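Local coordinates for putative DNA-binding protein (Ralstonia eutropha, PDB 3HWU), which is of unknown function but carries a Plants and Prokaryotes Conserved (PCC) domain and possibly binds DNA, at residues G6-T11 / R34-P39; Q27-L32 / P88-H93. One frame throughout, in Å; residues are numbered along the deposited sequence. Where two conformers were deposited one is given.

Contact 1: G6-T11 / R34-P39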
# COMPACT_ATOMS: atom_id res chain seq x y z
N GLY A 6 -16.21 7.19 17.79
CA GLY A 6 -14.81 7.44 18.06
C GLY A 6 -13.80 6.66 17.22
O GLY A 6 -12.60 6.67 17.52
N LYS A 7 -14.28 5.94 16.21
CA LYS A 7 -13.40 5.06 15.46
C LYS A 7 -13.04 5.64 14.08
O LYS A 7 -12.22 5.04 13.39
CB LYS A 7 -14.03 3.67 15.23
CG LYS A 7 -14.45 2.87 16.47
CD LYS A 7 -13.29 2.34 17.24
CE LYS A 7 -13.69 1.48 18.45
NZ LYS A 7 -14.10 0.11 18.17
N TYR A 8 -13.61 6.77 13.68
CA TYR A 8 -13.20 7.37 12.43
C TYR A 8 -13.40 8.87 12.45
O TYR A 8 -14.14 9.43 13.29
CB TYR A 8 -13.92 6.72 11.24
CG TYR A 8 -15.41 6.95 11.15
CD1 TYR A 8 -16.28 6.16 11.85
CD2 TYR A 8 -15.93 7.93 10.33
CE1 TYR A 8 -17.64 6.34 11.74
CE2 TYR A 8 -17.30 8.12 10.21
CZ TYR A 8 -18.14 7.34 10.92
OH TYR A 8 -19.50 7.53 10.79
N MSE A 9 -12.77 9.53 11.48
CA MSE A 9 -12.93 10.96 11.22
C MSE A 9 -13.06 11.19 9.72
O MSE A 9 -12.48 10.47 8.91
CB MSE A 9 -11.77 11.80 11.80
CG MSE A 9 -10.49 11.80 11.04
SE MSE A 9 -9.12 12.84 11.97
CE MSE A 9 -8.01 12.90 10.43
N LYS A 10 -13.82 12.20 9.36
CA LYS A 10 -13.92 12.64 7.97
C LYS A 10 -12.66 13.38 7.58
O LYS A 10 -12.19 14.26 8.32
CB LYS A 10 -15.18 13.53 7.76
CG LYS A 10 -15.54 13.78 6.28
CD LYS A 10 -16.57 14.87 6.02
CE LYS A 10 -16.61 15.25 4.48
NZ LYS A 10 -15.26 15.54 3.67
N THR A 11 -12.14 13.03 6.40
CA THR A 11 -10.99 13.71 5.81
C THR A 11 -11.41 14.35 4.48
O THR A 11 -12.46 14.01 3.93
CB THR A 11 -9.84 12.74 5.56
OG1 THR A 11 -10.28 11.80 4.59
CG2 THR A 11 -9.43 12.03 6.86
N ARG A 34 -22.10 1.20 5.47
CA ARG A 34 -23.51 1.36 5.75
C ARG A 34 -23.84 2.67 6.48
O ARG A 34 -24.84 3.31 6.12
CB ARG A 34 -24.04 0.16 6.54
CG ARG A 34 -24.18 -1.16 5.82
CD ARG A 34 -24.97 -2.15 6.70
NE ARG A 34 -24.19 -2.51 7.88
CZ ARG A 34 -23.32 -3.51 7.91
NH1 ARG A 34 -23.18 -4.29 6.85
NH2 ARG A 34 -22.61 -3.75 9.01
N ASP A 35 -23.05 3.08 7.48
CA ASP A 35 -23.32 4.29 8.27
C ASP A 35 -23.10 5.57 7.50
O ASP A 35 -23.82 6.56 7.68
CB ASP A 35 -22.47 4.38 9.56
CG ASP A 35 -22.86 3.38 10.62
OD1 ASP A 35 -23.86 2.64 10.45
OD2 ASP A 35 -22.12 3.35 11.66
N GLU A 36 -22.10 5.56 6.62
CA GLU A 36 -21.76 6.74 5.86
C GLU A 36 -22.26 6.61 4.40
O GLU A 36 -21.95 7.51 3.59
CB GLU A 36 -20.24 7.00 5.90
CG GLU A 36 -19.72 7.45 7.25
CD GLU A 36 -20.16 8.84 7.68
OE1 GLU A 36 -20.37 9.71 6.80
OE2 GLU A 36 -20.26 9.08 8.91
N HIS A 37 -22.99 5.56 4.07
CA HIS A 37 -23.56 5.37 2.71
C HIS A 37 -22.48 5.57 1.65
O HIS A 37 -22.66 6.27 0.67
CB HIS A 37 -24.75 6.33 2.51
CG HIS A 37 -25.65 6.40 3.70
ND1 HIS A 37 -25.57 7.40 4.66
CD2 HIS A 37 -26.53 5.50 4.18
CE1 HIS A 37 -26.41 7.13 5.64
NE2 HIS A 37 -27.02 5.98 5.36
N ILE A 38 -21.33 4.95 1.85
CA ILE A 38 -20.22 5.08 0.93
C ILE A 38 -20.60 4.53 -0.42
O ILE A 38 -20.95 3.34 -0.53
CB ILE A 38 -18.96 4.35 1.49
CG1 ILE A 38 -18.45 5.11 2.70
CG2 ILE A 38 -17.88 4.26 0.40
CD1 ILE A 38 -17.23 4.50 3.45
N PRO A 39 -20.52 5.36 -1.49
CA PRO A 39 -20.89 4.78 -2.81
C PRO A 39 -19.89 3.70 -3.28
O PRO A 39 -20.27 2.62 -3.70
CB PRO A 39 -20.98 6.00 -3.72
CG PRO A 39 -21.23 7.17 -2.76
CD PRO A 39 -20.36 6.82 -1.58
O HOH W 1 -21.14 5.94 12.51
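Asp-35, in the last turn of helix 25-35, meets Tyr-8 through a single water, which donates to Asp-35 OD2 at 2.9 Å and to Tyr-8 OH at 2.9 Å. The other carboxylate oxygen of Asp-35, OD1, is held by Gln-31 NE2 one turn back in the helix. Glu-36 follows and makes the direct link: Tyr-8 OH donates to Glu-36 OE2 over a short 2.6 Å. The carboxylate oxygen lies at the edge of the phenol, in the ring plane, and accepts the bond on its anti lone pair, while the carboxylate and ring planes stand 76° apart. Glu-36 CG is set beside the backbone N (chi1 -70°), 3.5 Å from Tyr-8 OH, and the bend at chi2 then swings OE2 to the hydroxyl. Glu-36 OE1 has a weak second bond from Tyr-15 of strand 14-20. With positive phi at His-37 the chain leaves the helix, and Ile-38 packs on Leu-32, which Tyr-8 also touches. Strand 8-11, outermost in this chain's large antiparallel sheet, is thus tied to the helix C-terminus at the surface. One phenol oxygen donates to Glu-36 and accepts from the water, which probably stabilises the charged glutamate.

Contact 2: Q27-L32 / P88-H93; sequences QNLEQL and PSIHAH
Glu-30 lays the aliphatic part of its side chain over Pro-88 and Ile-90, its CG coming within 3.6 Å of Ile-90 CG1 and its CB within 4.0 Å of Pro-88 CG. The proline ring crosses the glutamate chain at about a right angle and also reaches the helix backbone, with CG 3.5 Å from Glu-30 O. The preceding residue, Leu-29, adds an apolar contact, CB to Ile-90 CD1 at 4.0 Å. Ile-90 carries CG1 beside its own backbone N (chi1 -53°), and a further bend at chi2 directs CD1 to the helix. Here helix 25-35, the one helix of the chain, lies across a large antiparallel sheet, its 27-32 segment running at 135° to strand 88-93 with the axes 8.3 Å apart. Phe-43 of strand 40-49 packs against both Leu-29 and Ile-90. The Glu-30 chain is extended beyond CG (chi2 167°), which carries the carboxylate past the apolar patch to a water. That water donates to Glu-30 OE2 at 2.7 Å and accepts from Ile-90 N at 2.8 Å, with a weak bond to Pro-88 O. On the strand face turned from the helix, His-91 ND1 bonds to Glu-119 and His-93 ND1 to Met-74 O, both of the third subunit.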
# COMPACT_ATOMS: atom_id res chain seq x y z
N GLN A 27 -15.55 -6.29 9.10
CA GLN A 27 -16.90 -5.95 9.58
C GLN A 27 -17.01 -4.47 9.93
O GLN A 27 -18.04 -3.84 9.65
CB GLN A 27 -17.27 -6.85 10.77
CG GLN A 27 -17.45 -8.31 10.40
CD GLN A 27 -17.73 -9.23 11.58
OE1 GLN A 27 -17.84 -8.80 12.75
NE2 GLN A 27 -17.85 -10.51 11.27
N ASN A 28 -15.98 -3.88 10.52
CA ASN A 28 -16.05 -2.45 10.81
C ASN A 28 -16.05 -1.62 9.51
O ASN A 28 -16.69 -0.58 9.45
CB ASN A 28 -14.91 -2.04 11.74
CG ASN A 28 -15.27 -2.16 13.20
OD1 ASN A 28 -15.80 -1.18 13.76
ND2 ASN A 28 -15.00 -3.27 13.82
N LEU A 29 -15.34 -2.07 8.48
CA LEU A 29 -15.41 -1.39 7.17
C LEU A 29 -16.80 -1.52 6.52
O LEU A 29 -17.30 -0.57 5.92
CB LEU A 29 -14.33 -1.95 6.24
CG LEU A 29 -12.93 -1.41 6.54
CD1 LEU A 29 -11.86 -2.31 5.88
CD2 LEU A 29 -12.78 0.07 6.09
N GLU A 30 -17.41 -2.70 6.65
CA GLU A 30 -18.80 -2.87 6.24
C GLU A 30 -19.71 -1.90 6.96
O GLU A 30 -20.59 -1.28 6.34
CB GLU A 30 -19.27 -4.29 6.50
CG GLU A 30 -18.58 -5.35 5.63
CD GLU A 30 -18.78 -6.81 6.07
OE1 GLU A 30 -19.33 -7.06 7.15
OE2 GLU A 30 -18.32 -7.69 5.30
N GLN A 31 -19.53 -1.78 8.28
CA GLN A 31 -20.36 -0.85 9.03
C GLN A 31 -20.13 0.62 8.63
O GLN A 31 -21.08 1.42 8.60
CB GLN A 31 -20.14 -1.05 10.54
CG GLN A 31 -21.19 -0.30 11.37
CD GLN A 31 -22.56 -0.88 11.17
OE1 GLN A 31 -22.73 -2.11 11.08
NE2 GLN A 31 -23.57 -0.00 11.06
N LEU A 32 -18.88 1.01 8.37
CA LEU A 32 -18.62 2.35 7.88
C LEU A 32 -19.37 2.59 6.55
O LEU A 32 -19.96 3.66 6.32
CB LEU A 32 -17.12 2.55 7.68
CG LEU A 32 -16.69 3.94 7.18
CD1 LEU A 32 -16.79 5.00 8.21
CD2 LEU A 32 -15.24 3.87 6.64
N PRO A 88 -22.74 -4.33 1.85
CA PRO A 88 -21.36 -3.97 1.55
C PRO A 88 -20.54 -5.18 1.18
O PRO A 88 -20.69 -6.24 1.77
CB PRO A 88 -20.85 -3.32 2.84
CG PRO A 88 -21.96 -3.22 3.72
CD PRO A 88 -23.11 -4.02 3.22
N SER A 89 -19.64 -4.97 0.23
CA SER A 89 -18.79 -6.02 -0.32
C SER A 89 -17.36 -5.54 -0.31
O SER A 89 -16.96 -4.70 -1.12
CB SER A 89 -19.22 -6.36 -1.74
OG SER A 89 -18.39 -7.35 -2.31
N ILE A 90 -16.64 -5.95 0.75
CA ILE A 90 -15.25 -5.50 0.96
C ILE A 90 -14.34 -6.51 0.26
O ILE A 90 -14.46 -7.73 0.41
CB ILE A 90 -14.91 -5.42 2.48
CG1 ILE A 90 -15.89 -4.60 3.29
CG2 ILE A 90 -13.52 -4.87 2.72
CD1 ILE A 90 -16.12 -3.20 2.83
N HIS A 91 -13.37 -6.01 -0.49
CA HIS A 91 -12.36 -6.81 -1.17
C HIS A 91 -11.04 -6.32 -0.63
O HIS A 91 -10.64 -5.18 -0.89
CB HIS A 91 -12.42 -6.59 -2.67
CG HIS A 91 -11.45 -7.41 -3.43
ND1 HIS A 91 -11.10 -7.14 -4.74
CD2 HIS A 91 -10.76 -8.51 -3.06
CE1 HIS A 91 -10.25 -8.08 -5.14
NE2 HIS A 91 -10.03 -8.92 -4.14
N ALA A 92 -10.37 -7.15 0.16
CA ALA A 92 -9.16 -6.71 0.81
C ALA A 92 -8.08 -7.80 0.71
O ALA A 92 -8.36 -8.99 0.87
CB ALA A 92 -9.40 -6.38 2.31
N HIS A 93 -6.84 -7.35 0.53
CA HIS A 93 -5.66 -8.19 0.62
C HIS A 93 -4.78 -7.65 1.76
O HIS A 93 -4.83 -6.45 2.09
CB HIS A 93 -4.86 -8.20 -0.69
CG HIS A 93 -5.55 -8.88 -1.84
ND1 HIS A 93 -4.91 -9.11 -3.03
CD2 HIS A 93 -6.80 -9.37 -1.99
CE1 HIS A 93 -5.71 -9.79 -3.83
NE2 HIS A 93 -6.85 -9.98 -3.22
O HOH W 2 -17.75 -7.77 2.63

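Contacts 1 and 2 share helix 25-35 and join it to two strands of the same large sheet: strand 8-11, outermost within this chain, and the more central strand 87-97. The centre of contact 2 is about 5 Å from the centre of the chain; it is partly buried, relying on aliphatic overlap with a water at its polar margin. Contact 1, its centre about 15 Å from the chain centre, is a surface contact of smaller area, carried by a phenol-carboxylate bond and a bridging water. The centres of contacts 1 and 2 are about 12 Å apart. Leu-32 of contact 2 borders contact 1, and Arg-34 of contact 1 packs by its NH1 on Pro-88 of contact 2. Each contact also borders a different neighbouring subunit.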